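Local coordinates for aldehyde dehydrogenase (Burkholderia vietnamiensis, PDB 5KF0), which probably oxidises aldehydes to carboxylic acids with a nicotinamide cofactor, and binds NADPH, at residues 76-90 against 195-207. Numbering follows the deposited sequence.
Sequences VLDHCVARFRERFDE and LIIAEVLAETNLP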
# COMPACT_ATOMS: atom_id res chain seq x y z
N VAL A 76 -20.66 -13.34 -9.43
CA VAL A 76 -21.83 -13.42 -8.55
C VAL A 76 -22.27 -12.02 -8.15
O VAL A 76 -23.46 -11.68 -8.22
CB VAL A 76 -21.51 -14.28 -7.32
CG1 VAL A 76 -22.59 -14.11 -6.27
CG2 VAL A 76 -21.38 -15.76 -7.72
N LEU A 77 -21.31 -11.18 -7.75
CA LEU A 77 -21.65 -9.81 -7.35
C LEU A 77 -22.22 -9.02 -8.52
O LEU A 77 -23.18 -8.25 -8.35
CB LEU A 77 -20.41 -9.13 -6.77
CG LEU A 77 -20.00 -9.74 -5.42
CD1 LEU A 77 -18.52 -9.45 -5.09
CD2 LEU A 77 -20.91 -9.24 -4.31
N ASP A 78 -21.66 -9.20 -9.72
CA ASP A 78 -22.16 -8.49 -10.89
C ASP A 78 -23.58 -8.93 -11.24
O ASP A 78 -24.38 -8.11 -11.69
CB ASP A 78 -21.26 -8.74 -12.10
CG ASP A 78 -19.90 -8.10 -11.95
OD1 ASP A 78 -19.77 -7.13 -11.17
OD2 ASP A 78 -18.95 -8.57 -12.62
N HIS A 79 -23.89 -10.22 -11.06
CA HIS A 79 -25.26 -10.68 -11.27
C HIS A 79 -26.23 -9.95 -10.34
O HIS A 79 -27.32 -9.55 -10.76
CB HIS A 79 -25.39 -12.18 -11.03
CG HIS A 79 -26.78 -12.69 -11.22
ND1 HIS A 79 -27.33 -12.90 -12.47
CD2 HIS A 79 -27.74 -13.02 -10.32
CE1 HIS A 79 -28.57 -13.35 -12.33
NE2 HIS A 79 -28.84 -13.43 -11.04
N CYS A 80 -25.84 -9.80 -9.07
CA CYS A 80 -26.65 -9.05 -8.11
C CYS A 80 -26.86 -7.61 -8.57
O CYS A 80 -27.99 -7.12 -8.57
CB CYS A 80 -25.99 -9.07 -6.74
SG CYS A 80 -26.00 -10.71 -5.96
N VAL A 81 -25.78 -6.93 -8.95
CA VAL A 81 -25.89 -5.54 -9.43
C VAL A 81 -26.89 -5.44 -10.57
O VAL A 81 -27.77 -4.58 -10.58
CB VAL A 81 -24.51 -5.01 -9.86
CG1 VAL A 81 -24.67 -3.66 -10.59
CG2 VAL A 81 -23.61 -4.85 -8.65
N ALA A 82 -26.75 -6.33 -11.56
CA ALA A 82 -27.64 -6.28 -12.72
C ALA A 82 -29.09 -6.51 -12.32
O ALA A 82 -30.00 -5.83 -12.82
CB ALA A 82 -27.21 -7.31 -13.76
N ARG A 83 -29.33 -7.46 -11.42
CA ARG A 83 -30.71 -7.79 -11.05
C ARG A 83 -31.31 -6.72 -10.15
O ARG A 83 -32.52 -6.46 -10.23
CB ARG A 83 -30.76 -9.17 -10.39
CG ARG A 83 -30.39 -10.32 -11.34
CD ARG A 83 -31.52 -10.69 -12.32
NE ARG A 83 -32.57 -11.42 -11.61
CZ ARG A 83 -33.86 -11.09 -11.60
NH1 ARG A 83 -34.29 -10.04 -12.28
NH2 ARG A 83 -34.72 -11.82 -10.90
N PHE A 84 -30.50 -6.09 -9.29
CA PHE A 84 -31.02 -5.01 -8.46
C PHE A 84 -31.44 -3.82 -9.33
O PHE A 84 -32.45 -3.17 -9.06
CB PHE A 84 -29.99 -4.56 -7.42
CG PHE A 84 -29.60 -5.63 -6.43
CD1 PHE A 84 -30.44 -6.72 -6.16
CD2 PHE A 84 -28.39 -5.54 -5.75
CE1 PHE A 84 -30.06 -7.71 -5.24
CE2 PHE A 84 -28.00 -6.51 -4.84
CZ PHE A 84 -28.83 -7.59 -4.57
N ARG A 85 -30.67 -3.55 -10.38
CA ARG A 85 -31.08 -2.51 -11.33
C ARG A 85 -32.38 -2.89 -12.03
O ARG A 85 -33.27 -2.05 -12.20
CB ARG A 85 -29.98 -2.28 -12.36
CG ARG A 85 -28.76 -1.58 -11.81
CD ARG A 85 -27.64 -1.55 -12.82
NE ARG A 85 -26.57 -0.67 -12.36
CZ ARG A 85 -25.33 -0.72 -12.80
NH1 ARG A 85 -24.99 -1.62 -13.71
NH2 ARG A 85 -24.42 0.12 -12.33
N GLU A 86 -32.51 -4.16 -12.44
CA GLU A 86 -33.74 -4.61 -13.08
C GLU A 86 -34.94 -4.49 -12.15
O GLU A 86 -36.05 -4.17 -12.59
CB GLU A 86 -33.60 -6.06 -13.55
CG GLU A 86 -32.73 -6.23 -14.78
CD GLU A 86 -32.59 -7.69 -15.20
OE1 GLU A 86 -33.24 -8.56 -14.58
OE2 GLU A 86 -31.82 -7.95 -16.15
N ARG A 87 -34.74 -4.74 -10.85
CA ARG A 87 -35.81 -4.79 -9.87
C ARG A 87 -35.84 -3.56 -8.98
O ARG A 87 -36.33 -3.60 -7.85
CB ARG A 87 -35.68 -6.07 -9.04
CG ARG A 87 -35.76 -7.33 -9.91
CD ARG A 87 -35.51 -8.61 -9.13
NE ARG A 87 -36.59 -8.90 -8.20
CZ ARG A 87 -36.74 -10.06 -7.57
NH1 ARG A 87 -35.88 -11.05 -7.78
NH2 ARG A 87 -37.77 -10.24 -6.74
N PHE A 88 -35.34 -2.43 -9.52
CA PHE A 88 -35.13 -1.22 -8.73
C PHE A 88 -36.43 -0.75 -8.07
O PHE A 88 -36.46 -0.50 -6.85
CB PHE A 88 -34.55 -0.13 -9.63
CG PHE A 88 -34.14 1.12 -8.90
CD1 PHE A 88 -32.83 1.30 -8.50
CD2 PHE A 88 -35.07 2.11 -8.64
CE1 PHE A 88 -32.45 2.46 -7.83
CE2 PHE A 88 -34.69 3.28 -7.98
CZ PHE A 88 -33.39 3.44 -7.57
N ASP A 89 -37.50 -0.62 -8.86
CA ASP A 89 -38.76 -0.11 -8.31
C ASP A 89 -39.38 -1.10 -7.33
O ASP A 89 -40.02 -0.68 -6.35
CB ASP A 89 -39.73 0.20 -9.44
CG ASP A 89 -39.23 1.31 -10.35
OD1 ASP A 89 -38.58 2.24 -9.85
OD2 ASP A 89 -39.49 1.26 -11.57
N GLU A 90 -39.21 -2.40 -7.56
CA GLU A 90 -39.72 -3.39 -6.63
C GLU A 90 -39.01 -3.27 -5.28
O GLU A 90 -39.66 -3.27 -4.22
CB GLU A 90 -39.54 -4.79 -7.21
CG GLU A 90 -39.86 -5.92 -6.26
CD GLU A 90 -39.47 -7.27 -6.82
OE1 GLU A 90 -39.00 -7.33 -7.99
OE2 GLU A 90 -39.63 -8.28 -6.11
N LEU A 195 -34.76 -10.76 1.85
CA LEU A 195 -35.22 -11.95 1.16
C LEU A 195 -35.24 -11.76 -0.36
O LEU A 195 -35.13 -12.74 -1.10
CB LEU A 195 -36.60 -12.36 1.66
CG LEU A 195 -36.60 -12.78 3.13
CD1 LEU A 195 -38.02 -12.95 3.63
CD2 LEU A 195 -35.78 -14.07 3.36
N ILE A 196 -35.37 -10.52 -0.84
CA ILE A 196 -35.21 -10.30 -2.28
C ILE A 196 -33.74 -10.42 -2.67
O ILE A 196 -33.40 -11.03 -3.70
CB ILE A 196 -35.80 -8.94 -2.69
CG1 ILE A 196 -37.32 -8.93 -2.49
CG2 ILE A 196 -35.46 -8.64 -4.16
CD1 ILE A 196 -37.92 -7.54 -2.61
N ILE A 197 -32.84 -9.88 -1.85
CA ILE A 197 -31.41 -10.11 -2.04
C ILE A 197 -31.12 -11.60 -2.09
O ILE A 197 -30.41 -12.09 -2.98
CB ILE A 197 -30.59 -9.41 -0.93
CG1 ILE A 197 -30.70 -7.89 -1.03
CG2 ILE A 197 -29.13 -9.85 -0.98
CD1 ILE A 197 -29.96 -7.13 0.07
N ALA A 198 -31.72 -12.37 -1.16
CA ALA A 198 -31.51 -13.82 -1.14
C ALA A 198 -32.03 -14.49 -2.41
O ALA A 198 -31.39 -15.40 -2.94
CB ALA A 198 -32.19 -14.42 0.10
N GLU A 199 -33.20 -14.06 -2.89
CA GLU A 199 -33.76 -14.65 -4.11
C GLU A 199 -32.82 -14.43 -5.30
O GLU A 199 -32.62 -15.33 -6.13
CB GLU A 199 -35.13 -14.04 -4.40
CG GLU A 199 -35.82 -14.58 -5.63
CD GLU A 199 -36.95 -13.67 -6.08
OE1 GLU A 199 -37.24 -13.64 -7.29
OE2 GLU A 199 -37.54 -12.97 -5.23
N VAL A 200 -32.23 -13.23 -5.39
CA VAL A 200 -31.28 -12.93 -6.45
C VAL A 200 -30.03 -13.80 -6.32
O VAL A 200 -29.55 -14.38 -7.31
CB VAL A 200 -30.94 -11.43 -6.44
CG1 VAL A 200 -29.75 -11.13 -7.34
CG2 VAL A 200 -32.17 -10.63 -6.89
N LEU A 201 -29.49 -13.92 -5.10
CA LEU A 201 -28.33 -14.79 -4.89
C LEU A 201 -28.64 -16.24 -5.21
O LEU A 201 -27.76 -16.98 -5.66
CB LEU A 201 -27.84 -14.68 -3.44
CG LEU A 201 -27.02 -13.44 -3.11
CD1 LEU A 201 -26.83 -13.35 -1.60
CD2 LEU A 201 -25.68 -13.53 -3.83
N ALA A 202 -29.89 -16.67 -4.99
CA ALA A 202 -30.27 -18.05 -5.26
C ALA A 202 -30.23 -18.38 -6.75
O ALA A 202 -30.19 -19.56 -7.11
CB ALA A 202 -31.67 -18.32 -4.71
N GLU A 203 -30.23 -17.36 -7.61
CA GLU A 203 -30.10 -17.55 -9.05
C GLU A 203 -28.67 -17.86 -9.48
O GLU A 203 -28.47 -18.26 -10.64
CB GLU A 203 -30.57 -16.30 -9.79
CG GLU A 203 -32.02 -15.90 -9.48
CD GLU A 203 -32.41 -14.54 -10.05
OE1 GLU A 203 -31.52 -13.82 -10.55
OE2 GLU A 203 -33.61 -14.20 -10.00
N THR A 204 -27.69 -17.69 -8.60
CA THR A 204 -26.29 -17.86 -8.99
C THR A 204 -25.81 -19.28 -8.72
O THR A 204 -26.47 -20.08 -8.06
CB THR A 204 -25.38 -16.88 -8.24
OG1 THR A 204 -25.28 -17.28 -6.87
CG2 THR A 204 -25.92 -15.46 -8.34
N ASN A 205 -24.60 -19.55 -9.21
CA ASN A 205 -23.92 -20.83 -9.09
C ASN A 205 -23.16 -21.00 -7.79
O ASN A 205 -22.25 -21.84 -7.73
CB ASN A 205 -22.95 -21.00 -10.26
CG ASN A 205 -23.44 -22.02 -11.23
OD1 ASN A 205 -22.66 -22.66 -11.93
ND2 ASN A 205 -24.76 -22.18 -11.29
N LEU A 206 -23.49 -20.25 -6.75
CA LEU A 206 -22.75 -20.37 -5.50
C LEU A 206 -22.87 -21.79 -4.94
O LEU A 206 -23.93 -22.42 -5.07
CB LEU A 206 -23.29 -19.38 -4.47
CG LEU A 206 -22.90 -17.93 -4.68
CD1 LEU A 206 -23.78 -17.04 -3.82
CD2 LEU A 206 -21.42 -17.75 -4.34
N PRO A 207 -21.82 -22.31 -4.30
CA PRO A 207 -21.92 -23.63 -3.66
C PRO A 207 -23.05 -23.64 -2.63
O PRO A 207 -23.28 -22.65 -1.94
CB PRO A 207 -20.55 -23.80 -2.99
CG PRO A 207 -19.64 -22.84 -3.69
CD PRO A 207 -20.49 -21.70 -4.15
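Helix segments 76-86 and 195-202 cross at 126° between their N-to-C directions, nearer antiparallel than parallel, their axes approaching to 9.6 Å, with C80 facing V200. V200 is the knob: it enters a hole made by H79, C80, R83 and F84, with CG1 3.8 Å from R83 CB and CG2 turned to F84 CE1. C80 SG meets L201 CD2 at 3.5 Å, and beyond it V76 spreads its two methyls against L206, CG1 also reaching L201. Beside this apolar packing run two salt-bridge networks. R83, its chain folded at chi2 and chi3 (-77° and -74°), takes E203 side-on in a salt bridge, NE to OE1 and NH2 to OE2, both 2.8 Å, through syn lone pairs and with the two groups nearly coplanar. The anti lone pair of E203 OE1 accepts from H79 NE2, also at 2.8 Å, so three bonds fix this carboxylate, while R83 NH1 reaches forward to E86 OE1. R87 centres the second network: E90 takes NE and NH2 side-on, and E199 OE2 receives NH2 of R87 at 3.1 Å from above its carboxylate plane. I196 CG2 covers one face of that guanidinium. The contact joins helix 70-86 and the start of helix 88-99 to helix 192-202; the rings of F84 and F117 of helix 103-123 meet edge-to-face, A198 and L201 lean on F211 of strand 211-213, and E199 touches Y17 of strand 13-18.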